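Local coordinates for extracellular solute-binding protein family 1 (Kribbella flavida, PDB 5IXP) that probably captures a solute outside the cell and delivers it to an ABC transporter, as other family 1 extracellular solute-binding proteins do, at residues Gly52-Ile66 against Gly271-Gln283. Numbering follows the deposited sequence.
Sequences GSGMADIEAMEVSWI and GGSYLTVPTQSTQ
The Tyr274 ring carries Ile66 CD1 over one face and Val63 at its edge, CB lying in the ring plane; Lys95 makes a cation-pi contact with the ring, and its carbonyl O bonds the hydroxyl. The ring belongs to strand 269-276, which pairs antiparallel with strand 58-62 within the mixed sheet of a periplasmic-binding-protein fold. Thr276, beta-branched as suits a strand, has OG1 between backbone N and carbonyl carbon (chi1 70°), which turns the hydroxyl back to Glu59 O at 2.8 Å, a second donor beside Thr276 N. On the opposite face, Ile58 CG2 packs on Leu275 CB at 3.7 Å. Glu62 bends at chi2, bringing OE2 3.2 Å from Gly271 CA; at Gly271 (phi 101°) a side chain would jam against the preceding carbonyl O, and OE2 lies close as well. Glu62 OE1 accepts from Ser64 N and OG, from opposite faces of the carboxylate plane; an alanine replacing Glu62 would probably leave both donors without this acceptor and remove the packing over Gly271. Beyond the strands, Pro278 CB packs on the selenium of Met55, and long Gln280 accepts from Met55 N through OE1 while NE2 binds Asn48 O. Ser281 OG donates to the anti lone pair of Asp57 OD1 at 2.7 Å and accepts from Gln283 N, an ST turn.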
ATOM      1  N   GLY A  52      26.238  12.232   4.020  1.00 23.23           N
ATOM      2  CA  GLY A  52      27.210  11.161   3.961  1.00 23.49           C
ATOM      3  C   GLY A  52      27.525  10.506   5.291  1.00 23.14           C
ATOM      4  O   GLY A  52      28.491   9.738   5.367  1.00 22.92           O
ATOM      5  N   SER A  53      26.746  10.771   6.341  1.00 19.72           N
ATOM      6  CA  SER A  53      27.030  10.194   7.650  1.00 20.15           C
ATOM      7  C   SER A  53      25.734   9.911   8.402  1.00 19.66           C
ATOM      8  O   SER A  53      24.700  10.543   8.162  1.00 19.85           O
ATOM      9  CB  SER A  53      27.916  11.122   8.486  1.00 24.47           C
ATOM     10  OG  SER A  53      27.218  12.311   8.780  1.00 34.24           O
ATOM     11  N   GLY A  54      25.803   8.946   9.316  1.00 16.16           N
ATOM     12  CA  GLY A  54      24.720   8.683  10.238  1.00 18.36           C
ATOM     13  C   GLY A  54      23.744   7.603   9.820  1.00 16.49           C
ATOM     14  O   GLY A  54      22.922   7.187  10.649  1.00 15.53           O
HETATM   15  N   MSE A  55      23.796   7.137   8.575  1.00 15.43           N
HETATM   16  CA  MSE A  55      22.851   6.106   8.134  1.00 15.18           C
HETATM   17  C   MSE A  55      23.103   4.764   8.794  1.00 13.58           C
HETATM   18  O   MSE A  55      24.244   4.402   9.105  1.00 13.26           O
HETATM   19  CB  MSE A  55      22.894   5.932   6.618  1.00 16.22           C
HETATM   20  CG  MSE A  55      22.509   7.204   5.887  1.00 21.77           C
HETATM   21 SE   MSE A  55      22.266   6.934   3.980  0.66 26.72          SE
HETATM   22  CE  MSE A  55      20.396   6.445   3.998  1.00 25.40           C
ATOM     23  N   ALA A  56      22.014   4.031   8.994  1.00 10.05           N
ATOM     24  CA  ALA A  56      22.120   2.653   9.433  1.00  9.98           C
ATOM     25  C   ALA A  56      22.664   1.794   8.293  1.00 10.82           C
ATOM     26  O   ALA A  56      22.636   2.180   7.119  1.00 14.00           O
ATOM     27  CB  ALA A  56      20.759   2.134   9.899  1.00 10.72           C
ATOM     28  N   ASP A  57      23.193   0.623   8.654  1.00 10.82           N
ATOM     29  CA  ASP A  57      23.653  -0.311   7.629  1.00  9.59           C
ATOM     30  C   ASP A  57      22.494  -0.853   6.813  1.00 12.82           C
ATOM     31  O   ASP A  57      22.649  -1.111   5.612  1.00 14.36           O
ATOM     32  CB  ASP A  57      24.421  -1.464   8.265  1.00 10.93           C
ATOM     33  CG  ASP A  57      25.644  -0.988   9.007  1.00 16.16           C
ATOM     34  OD1 ASP A  57      26.631  -0.620   8.336  1.00 15.27           O
ATOM     35  OD2 ASP A  57      25.605  -0.972  10.257  1.00 15.11           O
ATOM     36  N   ILE A  58      21.341  -1.073   7.448  1.00  9.90           N
ATOM     37  CA  ILE A  58      20.105  -1.428   6.752  1.00  9.90           C
ATOM     38  C   ILE A  58      19.096  -0.339   7.069  1.00 10.10           C
ATOM     39  O   ILE A  58      18.822  -0.071   8.244  1.00 10.95           O
ATOM     40  CB  ILE A  58      19.570  -2.808   7.186  1.00  9.61           C
ATOM     41  CG1 ILE A  58      20.573  -3.911   6.826  1.00 11.18           C
ATOM     42  CG2 ILE A  58      18.187  -3.091   6.527  1.00  9.41           C
ATOM     43  CD1 ILE A  58      20.247  -5.286   7.484  1.00 10.88           C
ATOM     44  N   GLU A  59      18.546   0.290   6.031  1.00 10.41           N
ATOM     45  CA  GLU A  59      17.532   1.332   6.182  1.00 10.71           C
ATOM     46  C   GLU A  59      16.212   0.831   5.613  1.00  8.23           C
ATOM     47  O   GLU A  59      16.129   0.515   4.417  1.00 11.25           O
ATOM     48  CB  GLU A  59      17.949   2.631   5.476  1.00 11.01           C
ATOM     49  CG  GLU A  59      19.100   3.391   6.162  1.00 13.45           C
ATOM     50  CD  GLU A  59      18.640   4.248   7.342  1.00 17.07           C
ATOM     51  OE1 GLU A  59      17.423   4.328   7.575  1.00 16.15           O
ATOM     52  OE2 GLU A  59      19.503   4.851   8.029  1.00 20.75           O
ATOM     53  N   ALA A  60      15.173   0.802   6.451  1.00  8.55           N
ATOM     54  CA  ALA A  60      13.856   0.428   5.964  1.00  9.14           C
ATOM     55  C   ALA A  60      13.234   1.583   5.191  1.00 10.55           C
ATOM     56  O   ALA A  60      13.445   2.760   5.500  1.00 12.28           O
ATOM     57  CB  ALA A  60      12.927   0.016   7.107  1.00  8.29           C
HETATM   58  N   MSE A  61      12.448   1.225   4.186  1.00 10.35           N
HETATM   59  CA  MSE A  61      11.835   2.186   3.281  1.00 12.49           C
HETATM   60  C   MSE A  61      10.434   1.710   2.934  1.00 13.30           C
HETATM   61  O   MSE A  61      10.263   0.566   2.486  1.00 13.83           O
HETATM   62  CB  MSE A  61      12.682   2.316   2.014  1.00 18.37           C
HETATM   63  CG  MSE A  61      12.711   3.665   1.398  1.00 31.57           C
HETATM   64 SE   MSE A  61      14.258   3.790   0.292  0.69 36.96          SE
HETATM   65  CE  MSE A  61      15.633   4.442   1.472  1.00 41.75           C
ATOM     66  N   GLU A  62       9.433   2.567   3.130  1.00 11.97           N
ATOM     67  CA  GLU A  62       8.088   2.232   2.682  1.00 13.18           C
ATOM     68  C   GLU A  62       7.982   2.417   1.170  1.00 12.66           C
ATOM     69  O   GLU A  62       8.662   3.265   0.567  1.00 15.13           O
ATOM     70  CB  GLU A  62       7.033   3.087   3.397  1.00 17.63           C
ATOM     71  CG  GLU A  62       5.713   2.355   3.655  1.00 26.25           C
ATOM     72  CD  GLU A  62       4.608   2.699   2.656  1.00 33.56           C
ATOM     73  OE1 GLU A  62       4.794   3.611   1.832  1.00 32.41           O
ATOM     74  OE2 GLU A  62       3.541   2.064   2.705  1.00 36.16           O
ATOM     75  N   VAL A  63       7.116   1.607   0.551  1.00 13.03           N
ATOM     76  CA  VAL A  63       7.044   1.622  -0.907  1.00 13.51           C
ATOM     77  C   VAL A  63       6.616   2.989  -1.428  1.00 17.23           C
ATOM     78  O   VAL A  63       6.981   3.372  -2.548  1.00 21.92           O
ATOM     79  CB  VAL A  63       6.113   0.508  -1.427  1.00 14.29           C
ATOM     80  CG1 VAL A  63       4.657   0.762  -1.004  1.00 15.90           C
ATOM     81  CG2 VAL A  63       6.259   0.379  -2.945  1.00 15.72           C
ATOM     82  N   SER A  64       5.870   3.764  -0.638  1.00 15.94           N
ATOM     83  CA  SER A  64       5.427   5.042  -1.188  1.00 21.44           C
ATOM     84  C   SER A  64       6.541   6.081  -1.254  1.00 22.78           C
ATOM     85  O   SER A  64       6.363   7.101  -1.930  1.00 29.41           O
ATOM     86  CB  SER A  64       4.249   5.608  -0.396  1.00 27.10           C
ATOM     87  OG  SER A  64       4.653   5.984   0.906  1.00 31.12           O
ATOM     88  N   TRP A  65       7.673   5.848  -0.573  0.77 23.98           N
ATOM     89  CA  TRP A  65       8.825   6.751  -0.610  0.77 23.84           C
ATOM     90  C   TRP A  65       9.878   6.346  -1.621  0.77 23.93           C
ATOM     91  O   TRP A  65      10.707   7.182  -1.995  0.77 23.04           O
ATOM     92  CB  TRP A  65       9.571   6.807   0.733  0.77 24.72           C
ATOM     93  CG  TRP A  65       8.780   6.758   1.956  0.77 20.43           C
ATOM     94  CD1 TRP A  65       7.499   7.166   2.124  0.77 16.52           C
ATOM     95  CD2 TRP A  65       9.221   6.261   3.225  0.77 18.78           C
ATOM     96  NE1 TRP A  65       7.101   6.946   3.416  0.77 16.43           N
ATOM     97  CE2 TRP A  65       8.144   6.392   4.116  0.77 19.21           C
ATOM     98  CE3 TRP A  65      10.421   5.709   3.688  0.77 18.31           C
ATOM     99  CZ2 TRP A  65       8.227   5.997   5.442  0.77 23.03           C
ATOM    100  CZ3 TRP A  65      10.507   5.318   4.999  0.77 16.61           C
ATOM    101  CH2 TRP A  65       9.416   5.468   5.872  0.77 21.47           C
ATOM    102  N   ILE A  66       9.914   5.068  -2.007  1.00 22.66           N
ATOM    103  CA  ILE A  66      11.099   4.521  -2.661  1.00 23.68           C
ATOM    104  C   ILE A  66      11.338   5.155  -4.029  1.00 26.47           C
ATOM    105  O   ILE A  66      12.480   5.147  -4.515  1.00 27.33           O
ATOM    106  CB  ILE A  66      11.012   2.984  -2.726  1.00 24.58           C
ATOM    107  CG1 ILE A  66      12.398   2.388  -3.001  1.00 27.16           C
ATOM    108  CG2 ILE A  66       9.979   2.526  -3.745  1.00 26.23           C
ATOM    109  CD1 ILE A  66      12.496   0.893  -2.722  1.00 30.89           C
ATOM    110  N   GLY A 271       0.739  -0.235   0.279  1.00 14.16           N
ATOM    111  CA  GLY A 271       1.697  -0.256   1.375  1.00 15.56           C
ATOM    112  C   GLY A 271       2.710  -1.378   1.265  1.00 16.44           C
ATOM    113  O   GLY A 271       2.843  -2.061   0.244  1.00 16.23           O
ATOM    114  N   GLY A 272       3.433  -1.573   2.362  1.00 13.69           N
ATOM    115  CA  GLY A 272       4.532  -2.515   2.406  1.00 12.20           C
ATOM    116  C   GLY A 272       5.872  -1.809   2.268  1.00 12.88           C
ATOM    117  O   GLY A 272       5.967  -0.663   1.820  1.00 13.15           O
ATOM    118  N   SER A 273       6.936  -2.501   2.667  1.00 11.71           N
ATOM    119  CA  SER A 273       8.225  -1.837   2.798  1.00 11.19           C
ATOM    120  C   SER A 273       9.333  -2.688   2.186  1.00 12.21           C
ATOM    121  O   SER A 273       9.092  -3.745   1.595  1.00 12.12           O
ATOM    122  CB  SER A 273       8.534  -1.522   4.269  1.00 12.58           C
ATOM    123  OG  SER A 273       7.571  -0.628   4.804  1.00 14.65           O
ATOM    124  N   TYR A 274      10.561  -2.178   2.325  1.00 10.06           N
ATOM    125  CA  TYR A 274      11.781  -2.757   1.778  1.00 11.07           C
ATOM    126  C   TYR A 274      12.913  -2.513   2.761  1.00 10.60           C
ATOM    127  O   TYR A 274      12.904  -1.530   3.506  1.00 10.39           O
ATOM    128  CB  TYR A 274      12.191  -2.129   0.410  1.00 11.79           C
ATOM    129  CG  TYR A 274      11.207  -2.415  -0.681  1.00 12.23           C
ATOM    130  CD1 TYR A 274      10.080  -1.628  -0.840  1.00 13.06           C
ATOM    131  CD2 TYR A 274      11.388  -3.491  -1.530  1.00 11.52           C
ATOM    132  CE1 TYR A 274       9.155  -1.901  -1.818  1.00 11.22           C
ATOM    133  CE2 TYR A 274      10.460  -3.776  -2.535  1.00 12.76           C
ATOM    134  CZ  TYR A 274       9.356  -2.975  -2.672  1.00 10.86           C
ATOM    135  OH  TYR A 274       8.424  -3.243  -3.645  1.00 15.20           O
ATOM    136  N   LEU A 275      13.880  -3.418   2.762  1.00  9.54           N
ATOM    137  CA  LEU A 275      15.156  -3.185   3.424  1.00  9.08           C
ATOM    138  C   LEU A 275      16.186  -2.790   2.374  1.00  9.58           C
ATOM    139  O   LEU A 275      16.309  -3.455   1.337  1.00 10.88           O
ATOM    140  CB  LEU A 275      15.612  -4.426   4.197  1.00  8.36           C
ATOM    141  CG  LEU A 275      14.590  -4.972   5.213  1.00  7.21           C
ATOM    142  CD1 LEU A 275      15.211  -6.142   5.975  1.00  8.72           C
ATOM    143  CD2 LEU A 275      14.136  -3.888   6.178  1.00  8.51           C
ATOM    144  N   THR A 276      16.904  -1.696   2.630  1.00  9.37           N
ATOM    145  CA  THR A 276      17.919  -1.190   1.711  1.00 10.06           C
ATOM    146  C   THR A 276      19.255  -1.099   2.436  1.00 10.00           C
ATOM    147  O   THR A 276      19.313  -1.076   3.667  1.00 10.86           O
ATOM    148  CB  THR A 276      17.560   0.196   1.149  1.00 12.19           C
ATOM    149  OG1 THR A 276      17.667   1.192   2.190  1.00 12.02           O
ATOM    150  CG2 THR A 276      16.148   0.196   0.558  1.00 12.51           C
ATOM    151  N   VAL A 277      20.333  -1.034   1.660  1.00  9.82           N
ATOM    152  CA  VAL A 277      21.681  -0.950   2.222  1.00 10.50           C
ATOM    153  C   VAL A 277      22.383   0.248   1.594  1.00 11.38           C
ATOM    154  O   VAL A 277      22.818   0.174   0.437  1.00 13.14           O
ATOM    155  CB  VAL A 277      22.478  -2.245   1.990  1.00 12.26           C
ATOM    156  CG1 VAL A 277      23.935  -2.084   2.500  1.00 11.28           C
ATOM    157  CG2 VAL A 277      21.773  -3.454   2.659  1.00 12.15           C
ATOM    158  N   PRO A 278      22.514   1.361   2.311  1.00 12.64           N
ATOM    159  CA  PRO A 278      23.216   2.527   1.752  1.00 14.34           C
ATOM    160  C   PRO A 278      24.677   2.215   1.468  1.00 16.25           C
ATOM    161  O   PRO A 278      25.297   1.375   2.133  1.00 18.18           O
ATOM    162  CB  PRO A 278      23.095   3.584   2.859  1.00 17.56           C
ATOM    163  CG  PRO A 278      21.994   3.134   3.721  1.00 21.53           C
ATOM    164  CD  PRO A 278      21.991   1.618   3.658  1.00 14.74           C
ATOM    165  N   THR A 279      25.243   2.919   0.479  1.00 13.31           N
ATOM    166  CA  THR A 279      26.678   2.775   0.252  1.00 15.13           C
ATOM    167  C   THR A 279      27.497   3.312   1.419  1.00 16.22           C
ATOM    168  O   THR A 279      28.693   3.012   1.509  1.00 16.55           O
ATOM    169  CB  THR A 279      27.112   3.467  -1.046  1.00 18.43           C
ATOM    170  OG1 THR A 279      26.725   4.847  -1.023  1.00 20.93           O
ATOM    171  CG2 THR A 279      26.506   2.764  -2.266  1.00 19.74           C
ATOM    172  N   GLN A 280      26.880   4.091   2.315  1.00 14.71           N
ATOM    173  CA  GLN A 280      27.558   4.522   3.531  1.00 16.79           C
ATOM    174  C   GLN A 280      28.002   3.343   4.382  1.00 16.82           C
ATOM    175  O   GLN A 280      28.943   3.470   5.169  1.00 17.65           O
ATOM    176  CB  GLN A 280      26.634   5.400   4.369  1.00 17.27           C
ATOM    177  CG  GLN A 280      26.723   6.852   4.092  1.00 20.75           C
ATOM    178  CD  GLN A 280      25.846   7.643   5.025  1.00 19.97           C
ATOM    179  OE1 GLN A 280      25.852   7.425   6.248  1.00 17.63           O
ATOM    180  NE2 GLN A 280      25.074   8.566   4.462  1.00 18.00           N
ATOM    181  N   SER A 281      27.325   2.205   4.268  1.00 15.50           N
ATOM    182  CA  SER A 281      27.651   1.079   5.128  1.00 17.98           C
ATOM    183  C   SER A 281      29.069   0.595   4.866  1.00 19.06           C
ATOM    184  O   SER A 281      29.473   0.405   3.712  1.00 17.79           O
ATOM    185  CB  SER A 281      26.665  -0.067   4.920  1.00 15.40           C
ATOM    186  OG  SER A 281      27.065  -1.195   5.694  1.00 14.57           O
ATOM    187  N   THR A 282      29.823   0.392   5.944  1.00 17.74           N
ATOM    188  CA  THR A 282      31.146  -0.209   5.836  1.00 21.99           C
ATOM    189  C   THR A 282      31.095  -1.730   5.815  1.00 20.35           C
ATOM    190  O   THR A 282      32.146  -2.366   5.685  1.00 21.83           O
ATOM    191  CB  THR A 282      32.041   0.246   6.992  1.00 23.83           C
ATOM    192  OG1 THR A 282      31.495  -0.229   8.228  1.00 26.42           O
ATOM    193  CG2 THR A 282      32.149   1.773   7.026  1.00 24.89           C
ATOM    194  N   GLN A 283      29.911  -2.329   5.946  1.00 19.34           N
ATOM    195  CA  GLN A 283      29.746  -3.784   5.899  1.00 18.99           C
ATOM    196  C   GLN A 283      28.647  -4.165   4.912  1.00 18.01           C
ATOM    197  O   GLN A 283      27.669  -4.819   5.283  1.00 15.87           O
ATOM    198  CB  GLN A 283      29.414  -4.331   7.288  1.00 24.05           C
ATOM    199  CG  GLN A 283      30.406  -4.004   8.380  1.00 26.84           C
ATOM    200  CD  GLN A 283      31.471  -5.059   8.518  1.00 33.73           C
ATOM    201  OE1 GLN A 283      31.589  -5.959   7.681  1.00 35.79           O
ATOM    202  NE2 GLN A 283      32.261  -4.958   9.575  1.00 35.33           N
TER
HETATM  203  O   HOH W   1      27.029   5.695   8.004  1.00 44.52           O
HETATM  204  O   HOH W   2      28.660   1.021   8.666  1.00 25.94           O